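Local coordinates for protein agmatine ureohydrolase (Thermoplasma volcanium GSS1, PDB 3PZL) that probably hydrolyses agmatine to putrescine and urea, using two manganese ions bound in each subunit, at residues S93-V96 with E97-I100; L276-N279 with G280-M284; D191-F194 with R195-S198. All coordinates share one frame; numbering follows the deposited sequence.

How the contacts relate
The three contacts illustrate how an aspartate organises the start or turn of a helical segment, each time within a continuous piece of one arginase-type chain. Contacts 1 and 2 both open long helices, 96-112 and 281-303, that follow strands of the central parallel sheet, whereas contact 3 is a short turn leading into strand 198-201, the outermost of that sheet within this chain. Contact 2 lies at the surface and bonds to other subunits; contacts 1 and 3 are partly buried, their valines, isoleucine and phenylalanine turned into the fold. Contact 1 caps weakly, contact 2 uses both carboxylate oxygens, and contact 3 adds a salt bridge. Their centres are 26 to 34 Å apart and no two of the contacts touch.

Contact 1: residues S93-V96 with E97-I100; sequences SEDV and EYVI
Ile100 N donates to Val96 O at 3.0 Å, and this bond belongs to the opening turns of helix 96-112. Just ahead of it, Asp95 occupies the N-cap position and serves the helix in two ways. Its backbone O takes the N-H of Val99 at 3.2 Å, the bond of the first turn. Its carboxylate reaches forward as well: with CG anti to the backbone N (chi1 179°), OD2 comes to 3.2 Å from Tyr98 N in a capping bond that is bent and weak. The side chains of Asp95 and Tyr98 cross at about a right angle, yet carboxylate and ring planes are only 17° apart. Ser93 OG lies near both: it weakly accepts the N-H of Asp95 and is 3.5 Å from Tyr98 CD2, obliquely to the ring. On the outer side, Asp95 OD1 and Glu97 OE1 stand 3.9 Å apart; the two negative charges are probably eased by the partial positive charge of the helix start. The apolar side is simpler, for Val96 and Ile100 lie alongside each other, pointing the same way, with CG1 of Val96 4.0 Å from CD1 of Ile100. Both these residues pack on Tyr158, while Ile100 also meets helix 126-132 through Val128 and Arg132, and Tyr98 and Val99 rest on Met90 of strand 84-90.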
ATOM      1  N   SER B  93       4.920   6.462 -26.466  1.00 67.01           N
ATOM      2  CA  SER B  93       5.727   5.859 -27.516  1.00 67.68           C
ATOM      3  C   SER B  93       6.833   5.023 -26.878  1.00 67.64           C
ATOM      4  O   SER B  93       7.304   5.346 -25.780  1.00 67.22           O
ATOM      5  CB  SER B  93       6.308   6.961 -28.404  1.00 68.21           C
ATOM      6  OG  SER B  93       7.188   6.434 -29.391  1.00 70.51           O
ATOM      7  N   GLU B  94       7.245   3.947 -27.544  1.00 68.31           N
ATOM      8  CA  GLU B  94       8.319   3.121 -26.993  1.00 68.82           C
ATOM      9  C   GLU B  94       9.689   3.539 -27.498  1.00 68.97           C
ATOM     10  O   GLU B  94      10.717   3.040 -27.022  1.00 69.31           O
ATOM     11  CB  GLU B  94       8.058   1.652 -27.270  1.00 69.37           C
ATOM     12  CG  GLU B  94       6.873   1.109 -26.434  1.00 71.88           C
ATOM     13  CD  GLU B  94       6.759  -0.426 -26.378  1.00 75.23           C
ATOM     14  OE1 GLU B  94       7.399  -1.119 -27.212  1.00 79.00           O
ATOM     15  OE2 GLU B  94       5.981  -0.941 -25.521  1.00 76.15           O
ATOM     16  N   ASP B  95       9.690   4.478 -28.439  1.00 68.84           N
ATOM     17  CA  ASP B  95      10.897   4.893 -29.126  1.00 69.84           C
ATOM     18  C   ASP B  95      11.523   6.208 -28.585  1.00 69.58           C
ATOM     19  O   ASP B  95      10.942   7.299 -28.730  1.00 69.16           O
ATOM     20  CB  ASP B  95      10.611   5.004 -30.632  1.00 70.71           C
ATOM     21  CG  ASP B  95      11.826   5.464 -31.418  1.00 72.03           C
ATOM     22  OD1 ASP B  95      12.989   5.200 -30.978  1.00 71.40           O
ATOM     23  OD2 ASP B  95      11.608   6.094 -32.474  1.00 72.97           O
ATOM     24  N   VAL B  96      12.716   6.085 -27.992  1.00 69.28           N
ATOM     25  CA  VAL B  96      13.417   7.222 -27.379  1.00 69.18           C
ATOM     26  C   VAL B  96      13.723   8.320 -28.409  1.00 69.73           C
ATOM     27  O   VAL B  96      13.388   9.487 -28.187  1.00 69.59           O
ATOM     28  CB  VAL B  96      14.723   6.793 -26.609  1.00 68.96           C
ATOM     29  CG1 VAL B  96      15.115   7.830 -25.575  1.00 67.33           C
ATOM     30  CG2 VAL B  96      14.522   5.477 -25.916  1.00 69.60           C
ATOM     31  N   GLU B  97      14.343   7.948 -29.530  1.00 70.39           N
ATOM     32  CA  GLU B  97      14.677   8.919 -30.573  1.00 70.99           C
ATOM     33  C   GLU B  97      13.442   9.684 -30.987  1.00 70.08           C
ATOM     34  O   GLU B  97      13.487  10.895 -31.075  1.00 70.56           O
ATOM     35  CB  GLU B  97      15.310   8.268 -31.799  1.00 72.32           C
ATOM     36  CG  GLU B  97      16.788   7.874 -31.655  1.00 76.76           C
ATOM     37  CD  GLU B  97      17.054   6.417 -32.163  1.00 83.16           C
ATOM     38  OE1 GLU B  97      16.277   5.893 -33.020  1.00 84.67           O
ATOM     39  OE2 GLU B  97      18.039   5.779 -31.687  1.00 84.86           O
ATOM     40  N   TYR B  98      12.336   8.990 -31.224  1.00 69.19           N
ATOM     41  CA  TYR B  98      11.091   9.664 -31.603  1.00 68.41           C
ATOM     42  C   TYR B  98      10.580  10.719 -30.605  1.00 67.07           C
ATOM     43  O   TYR B  98      10.062  11.769 -31.024  1.00 67.09           O
ATOM     44  CB  TYR B  98       9.983   8.657 -31.909  1.00 68.60           C
ATOM     45  CG  TYR B  98       8.667   9.304 -32.285  1.00 68.78           C
ATOM     46  CD1 TYR B  98       8.520  10.006 -33.489  1.00 69.03           C
ATOM     47  CD2 TYR B  98       7.567   9.219 -31.424  1.00 68.78           C
ATOM     48  CE1 TYR B  98       7.307  10.612 -33.825  1.00 70.36           C
ATOM     49  CE2 TYR B  98       6.349   9.807 -31.753  1.00 70.20           C
ATOM     50  CZ  TYR B  98       6.224  10.503 -32.953  1.00 71.68           C
ATOM     51  OH  TYR B  98       5.005  11.083 -33.255  1.00 74.09           O
ATOM     52  N   VAL B  99      10.706  10.445 -29.305  1.00 65.34           N
ATOM     53  CA  VAL B  99      10.282  11.405 -28.283  1.00 63.87           C
ATOM     54  C   VAL B  99      11.241  12.607 -28.220  1.00 63.63           C
ATOM     55  O   VAL B  99      10.822  13.758 -28.361  1.00 62.95           O
ATOM     56  CB  VAL B  99      10.121  10.743 -26.902  1.00 63.29           C
ATOM     57  CG1 VAL B  99       9.999  11.791 -25.820  1.00 64.02           C
ATOM     58  CG2 VAL B  99       8.894   9.864 -26.862  1.00 62.46           C
ATOM     59  N   ILE B 100      12.528  12.331 -28.054  1.00 63.50           N
ATOM     60  CA  ILE B 100      13.547  13.373 -28.069  1.00 64.06           C
ATOM     61  C   ILE B 100      13.430  14.312 -29.267  1.00 65.06           C
ATOM     62  O   ILE B 100      13.621  15.523 -29.118  1.00 66.07           O
ATOM     63  CB  ILE B 100      14.954  12.790 -28.046  1.00 64.10           C
ATOM     64  CG1 ILE B 100      15.177  12.017 -26.767  1.00 64.15           C
ATOM     65  CG2 ILE B 100      15.997  13.886 -28.119  1.00 64.25           C
ATOM     66  CD1 ILE B 100      16.525  11.371 -26.731  1.00 66.35           C
TER

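Contact 2: residues L276-N279 with G280-M284; sequences LYDN and GNTSM
Asp278 binds Gly280 and Thr282 at the start of helix 281-303, where an Asx turn brings the chain into the last helix of this arginase-type fold. Gly280 holds the N-cap position, but it is the carboxylate two residues earlier that gathers the donors. OD1 of Asp278 accepts the N-H of Gly280 at 2.8 Å, from above the carboxylate plane, and so closes the turn. OD2 takes two donors from one residue: the backbone N of Thr282 at 2.9 Å, on the syn lone pair, and the Thr282 hydroxyl OG1 at 2.6 Å, from above the plane. Chi1 of Asp278, 76°, sets CG between its own N and carbonyl carbon and turns both oxygens toward the helix start. Replacing this aspartate by an alanine would probably leave the N-H groups of Gly280 and Thr282, and the Thr282 hydroxyl, without this acceptor and let the turn shift. This close-knit side faces inward, where Thr282 packs on Pro239 and Phe273 and its OG1 accepts from Ala240 N. The other side has little to do with the helix start and is held by a neighbouring subunit instead: Asn279, exposed, turns the end of its side chain away, and its ND2 bonds Tyr277 O of that subunit. Asn281 reaches the same subunit, binding its Arg51 and Pro239. Gly280 has phi 131°, at which any side chain would be driven against Asn279 O. Its own carbonyl O is gripped twice, by Met284 N and by Ser283 OG, each at 3.0 Å, with the hydroxyl tilted from the carbonyl plane.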
ATOM      1  N   LEU B 276       3.455   5.966  -8.350  1.00 46.10           N
ATOM      2  CA  LEU B 276       3.046   4.640  -7.847  1.00 46.36           C
ATOM      3  C   LEU B 276       3.739   4.262  -6.536  1.00 46.15           C
ATOM      4  O   LEU B 276       3.231   3.407  -5.757  1.00 45.88           O
ATOM      5  CB  LEU B 276       3.319   3.538  -8.888  1.00 46.45           C
ATOM      6  CG  LEU B 276       2.732   3.749 -10.309  1.00 48.42           C
ATOM      7  CD1 LEU B 276       3.217   2.698 -11.346  1.00 45.46           C
ATOM      8  CD2 LEU B 276       1.196   3.842 -10.293  1.00 48.47           C
ATOM      9  N   TYR B 277       4.868   4.920  -6.276  1.00 45.07           N
ATOM     10  CA  TYR B 277       5.694   4.558  -5.137  1.00 44.17           C
ATOM     11  C   TYR B 277       5.486   5.328  -3.849  1.00 43.96           C
ATOM     12  O   TYR B 277       6.185   5.056  -2.884  1.00 43.23           O
ATOM     13  CB  TYR B 277       7.153   4.563  -5.512  1.00 43.84           C
ATOM     14  CG  TYR B 277       7.526   3.344  -6.317  1.00 43.15           C
ATOM     15  CD1 TYR B 277       7.308   3.315  -7.711  1.00 39.44           C
ATOM     16  CD2 TYR B 277       8.085   2.199  -5.679  1.00 40.63           C
ATOM     17  CE1 TYR B 277       7.637   2.200  -8.453  1.00 39.38           C
ATOM     18  CE2 TYR B 277       8.427   1.066  -6.425  1.00 39.76           C
ATOM     19  CZ  TYR B 277       8.185   1.073  -7.808  1.00 40.13           C
ATOM     20  OH  TYR B 277       8.526  -0.025  -8.547  1.00 41.81           O
ATOM     21  N   ASP B 278       4.509   6.243  -3.818  1.00 43.89           N
ATOM     22  CA  ASP B 278       4.105   6.887  -2.555  1.00 44.34           C
ATOM     23  C   ASP B 278       2.651   7.303  -2.610  1.00 44.19           C
ATOM     24  O   ASP B 278       1.946   6.943  -3.543  1.00 44.31           O
ATOM     25  CB  ASP B 278       5.015   8.072  -2.150  1.00 43.34           C
ATOM     26  CG  ASP B 278       4.754   9.356  -2.962  1.00 46.98           C
ATOM     27  OD1 ASP B 278       3.865   9.400  -3.845  1.00 50.47           O
ATOM     28  OD2 ASP B 278       5.457  10.364  -2.723  1.00 49.03           O
ATOM     29  N   ASN B 279       2.209   8.057  -1.604  1.00 44.49           N
ATOM     30  CA  ASN B 279       0.816   8.509  -1.529  1.00 44.37           C
ATOM     31  C   ASN B 279       0.554   9.899  -2.056  1.00 44.15           C
ATOM     32  O   ASN B 279      -0.560  10.403  -1.938  1.00 43.83           O
ATOM     33  CB  ASN B 279       0.307   8.398  -0.102  1.00 44.20           C
ATOM     34  CG  ASN B 279      -0.186   7.013   0.206  1.00 46.82           C
ATOM     35  OD1 ASN B 279      -0.805   6.345  -0.649  1.00 48.66           O
ATOM     36  ND2 ASN B 279       0.059   6.566   1.430  1.00 47.49           N
ATOM     37  N   GLY B 280       1.571  10.534  -2.635  1.00 44.55           N
ATOM     38  CA  GLY B 280       1.354  11.839  -3.264  1.00 44.42           C
ATOM     39  C   GLY B 280       2.351  12.902  -2.848  1.00 44.80           C
ATOM     40  O   GLY B 280       2.433  13.950  -3.505  1.00 45.16           O
ATOM     41  N   ASN B 281       3.144  12.641  -1.803  1.00 43.52           N
ATOM     42  CA  ASN B 281       4.006  13.695  -1.292  1.00 43.22           C
ATOM     43  C   ASN B 281       5.066  14.117  -2.289  1.00 43.48           C
ATOM     44  O   ASN B 281       5.480  15.282  -2.317  1.00 44.49           O
ATOM     45  CB  ASN B 281       4.589  13.371   0.092  1.00 42.12           C
ATOM     46  CG  ASN B 281       3.507  13.423   1.217  1.00 43.80           C
ATOM     47  OD1 ASN B 281       2.346  13.799   0.988  1.00 42.80           O
ATOM     48  ND2 ASN B 281       3.889  13.016   2.425  1.00 42.98           N
ATOM     49  N   THR B 282       5.483  13.196  -3.141  1.00 43.57           N
ATOM     50  CA  THR B 282       6.551  13.504  -4.113  1.00 43.49           C
ATOM     51  C   THR B 282       6.012  14.385  -5.265  1.00 44.01           C
ATOM     52  O   THR B 282       6.617  15.376  -5.655  1.00 44.32           O
ATOM     53  CB  THR B 282       7.206  12.224  -4.655  1.00 43.37           C
ATOM     54  OG1 THR B 282       7.708  11.445  -3.564  1.00 41.57           O
ATOM     55  CG2 THR B 282       8.340  12.556  -5.576  1.00 42.81           C
ATOM     56  N   SER B 283       4.833  14.059  -5.769  1.00 44.46           N
ATOM     57  CA  SER B 283       4.221  14.894  -6.793  1.00 44.48           C
ATOM     58  C   SER B 283       3.763  16.234  -6.229  1.00 44.32           C
ATOM     59  O   SER B 283       3.550  17.188  -6.964  1.00 44.23           O
ATOM     60  CB  SER B 283       3.076  14.159  -7.484  1.00 44.30           C
ATOM     61  OG  SER B 283       2.144  13.757  -6.523  1.00 46.69           O
HETATM   62  N   MSE B 284       3.623  16.304  -4.918  1.00 44.29           N
HETATM   63  CA  MSE B 284       3.253  17.539  -4.276  1.00 44.45           C
HETATM   64  C   MSE B 284       4.472  18.462  -4.215  1.00 44.57           C
HETATM   65  O   MSE B 284       4.375  19.667  -4.425  1.00 44.96           O
HETATM   66  CB  MSE B 284       2.737  17.275  -2.884  1.00 44.50           C
HETATM   67  CG  MSE B 284       2.106  18.489  -2.244  1.00 48.86           C
HETATM   68 SE   MSE B 284       0.469  19.026  -3.238  1.00 61.99          SE
HETATM   69  CE  MSE B 284      -0.145  20.408  -2.017  1.00 59.25           C
TER

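Contact 3: residues D191-F194 with R195-S198; sequences DPDF and RKVS
Asp193 and Lys196 meet because each sends CG anti to its carbonyl carbon, beside the backbone N (chi1 -78° and -71°), and because the lysine chain then runs extended all the way to NZ. The two side chains cross at a slant, and the ammonium arrives above the carboxylate plane: Lys196 NZ bonds to Asp193 OD1 at 2.9 Å in a salt bridge. OD2 lies farther from the ammonium, so one oxygen carries the pairing. On the way to this bond, CD and CE of Lys196 pass close to Asp193 OD1, at 3.6 and 3.5 Å. The backbone joins the same two residues, since Lys196 N donates to Asp193 O at 2.9 Å. One residue on, Val197 N reaches Phe194 O at 3.5 Å, a weak bond though a fairly straight one. These spacings of three residues belong to a short 3-10 turn that ends at Lys196, in the connection between helix 186-189 and strand 198-201, the outermost strand of the parallel sheet within this chain. An Asx turn prepares it: Asp191 OD1 accepts the N-H of Asp193 at 2.7 Å, while its other oxygen, OD2, forms a salt bridge with Arg165 of helix 163-171. Asp191 O also takes the N-H of Phe194, with 3.2 Å between O and N. The ring of Phe194 leaves on the buried side, stacking with Phe199, meeting Phe149 with planes almost perpendicular, and touching Tyr73 of a neighbouring subunit. Val197, also buried, packs against Leu168 and Ile176, and the side chain of Lys196 shares Leu168 with it.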
ATOM      1  N   ASP B 191      36.712   8.628 -17.522  1.00 81.38           N
ATOM      2  CA  ASP B 191      36.705   9.349 -18.792  1.00 81.36           C
ATOM      3  C   ASP B 191      37.440  10.680 -18.659  1.00 81.05           C
ATOM      4  O   ASP B 191      37.224  11.429 -17.711  1.00 80.29           O
ATOM      5  CB  ASP B 191      35.282   9.565 -19.332  1.00 80.81           C
ATOM      6  CG  ASP B 191      35.262   9.868 -20.846  1.00 82.14           C
ATOM      7  OD1 ASP B 191      36.033  10.717 -21.343  1.00 82.71           O
ATOM      8  OD2 ASP B 191      34.454   9.251 -21.553  1.00 82.84           O
ATOM      9  N   PRO B 192      38.333  10.965 -19.613  1.00 81.49           N
ATOM     10  CA  PRO B 192      38.946  12.282 -19.721  1.00 81.40           C
ATOM     11  C   PRO B 192      37.895  13.394 -19.789  1.00 79.93           C
ATOM     12  O   PRO B 192      38.102  14.455 -19.213  1.00 80.07           O
ATOM     13  CB  PRO B 192      39.702  12.208 -21.049  1.00 82.73           C
ATOM     14  CG  PRO B 192      39.948  10.755 -21.282  1.00 82.96           C
ATOM     15  CD  PRO B 192      38.801  10.037 -20.662  1.00 82.26           C
ATOM     16  N   ASP B 193      36.776  13.139 -20.471  1.00 78.44           N
ATOM     17  CA  ASP B 193      35.710  14.136 -20.655  1.00 76.88           C
ATOM     18  C   ASP B 193      34.890  14.459 -19.416  1.00 75.19           C
ATOM     19  O   ASP B 193      34.180  15.469 -19.378  1.00 74.72           O
ATOM     20  CB  ASP B 193      34.783  13.731 -21.795  1.00 76.64           C
ATOM     21  CG  ASP B 193      35.379  14.022 -23.148  1.00 77.31           C
ATOM     22  OD1 ASP B 193      36.571  14.423 -23.213  1.00 78.49           O
ATOM     23  OD2 ASP B 193      34.652  13.850 -24.144  1.00 76.39           O
ATOM     24  N   PHE B 194      34.999  13.616 -18.398  1.00 73.91           N
ATOM     25  CA  PHE B 194      34.278  13.817 -17.149  1.00 72.40           C
ATOM     26  C   PHE B 194      34.541  15.184 -16.518  1.00 72.75           C
ATOM     27  O   PHE B 194      33.631  15.808 -15.985  1.00 72.01           O
ATOM     28  CB  PHE B 194      34.655  12.718 -16.178  1.00 71.98           C
ATOM     29  CG  PHE B 194      33.765  12.622 -14.972  1.00 69.71           C
ATOM     30  CD1 PHE B 194      32.597  11.855 -15.013  1.00 66.93           C
ATOM     31  CD2 PHE B 194      34.124  13.267 -13.778  1.00 68.14           C
ATOM     32  CE1 PHE B 194      31.793  11.746 -13.908  1.00 64.66           C
ATOM     33  CE2 PHE B 194      33.324  13.162 -12.670  1.00 65.65           C
ATOM     34  CZ  PHE B 194      32.152  12.392 -12.733  1.00 65.94           C
ATOM     35  N   ARG B 195      35.781  15.655 -16.585  1.00 73.90           N
ATOM     36  CA  ARG B 195      36.124  16.955 -16.008  1.00 74.42           C
ATOM     37  C   ARG B 195      35.625  18.148 -16.842  1.00 73.31           C
ATOM     38  O   ARG B 195      35.659  19.285 -16.367  1.00 72.92           O
ATOM     39  CB  ARG B 195      37.626  17.055 -15.740  1.00 75.96           C
ATOM     40  CG  ARG B 195      37.996  17.972 -14.570  1.00 81.37           C
ATOM     41  CD  ARG B 195      39.422  18.598 -14.737  1.00 88.72           C
ATOM     42  NE  ARG B 195      39.730  19.642 -13.738  1.00 92.85           N
ATOM     43  CZ  ARG B 195      40.332  19.419 -12.563  1.00 95.19           C
ATOM     44  NH1 ARG B 195      40.691  18.184 -12.213  1.00 97.10           N
ATOM     45  NH2 ARG B 195      40.569  20.425 -11.726  1.00 95.36           N
ATOM     46  N   LYS B 196      35.137  17.888 -18.059  1.00 72.38           N
ATOM     47  CA  LYS B 196      34.589  18.948 -18.919  1.00 71.74           C
ATOM     48  C   LYS B 196      33.183  19.397 -18.510  1.00 69.88           C
ATOM     49  O   LYS B 196      32.582  20.286 -19.129  1.00 69.96           O
ATOM     50  CB  LYS B 196      34.626  18.555 -20.400  1.00 72.66           C
ATOM     51  CG  LYS B 196      36.034  18.540 -20.994  1.00 74.91           C
ATOM     52  CD  LYS B 196      36.031  17.898 -22.377  1.00 77.44           C
ATOM     53  CE  LYS B 196      37.456  17.752 -22.907  1.00 79.72           C
ATOM     54  NZ  LYS B 196      37.438  16.974 -24.201  1.00 81.69           N
ATOM     55  N   VAL B 197      32.669  18.784 -17.454  1.00 67.90           N
ATOM     56  CA  VAL B 197      31.402  19.186 -16.862  1.00 65.35           C
ATOM     57  C   VAL B 197      31.659  19.476 -15.409  1.00 64.29           C
ATOM     58  O   VAL B 197      32.500  18.831 -14.765  1.00 63.95           O
ATOM     59  CB  VAL B 197      30.270  18.089 -16.989  1.00 64.94           C
ATOM     60  CG1 VAL B 197      29.131  18.368 -16.037  1.00 61.75           C
ATOM     61  CG2 VAL B 197      29.748  17.968 -18.446  1.00 64.44           C
ATOM     62  N   SER B 198      30.925  20.453 -14.897  1.00 62.85           N
ATOM     63  CA  SER B 198      30.985  20.785 -13.487  1.00 61.68           C
ATOM     64  C   SER B 198      30.039  19.880 -12.690  1.00 60.38           C
ATOM     65  O   SER B 198      28.822  19.920 -12.880  1.00 59.57           O
ATOM     66  CB  SER B 198      30.634  22.263 -13.302  1.00 61.75           C
ATOM     67  OG  SER B 198      31.331  22.816 -12.204  1.00 61.30           O
TER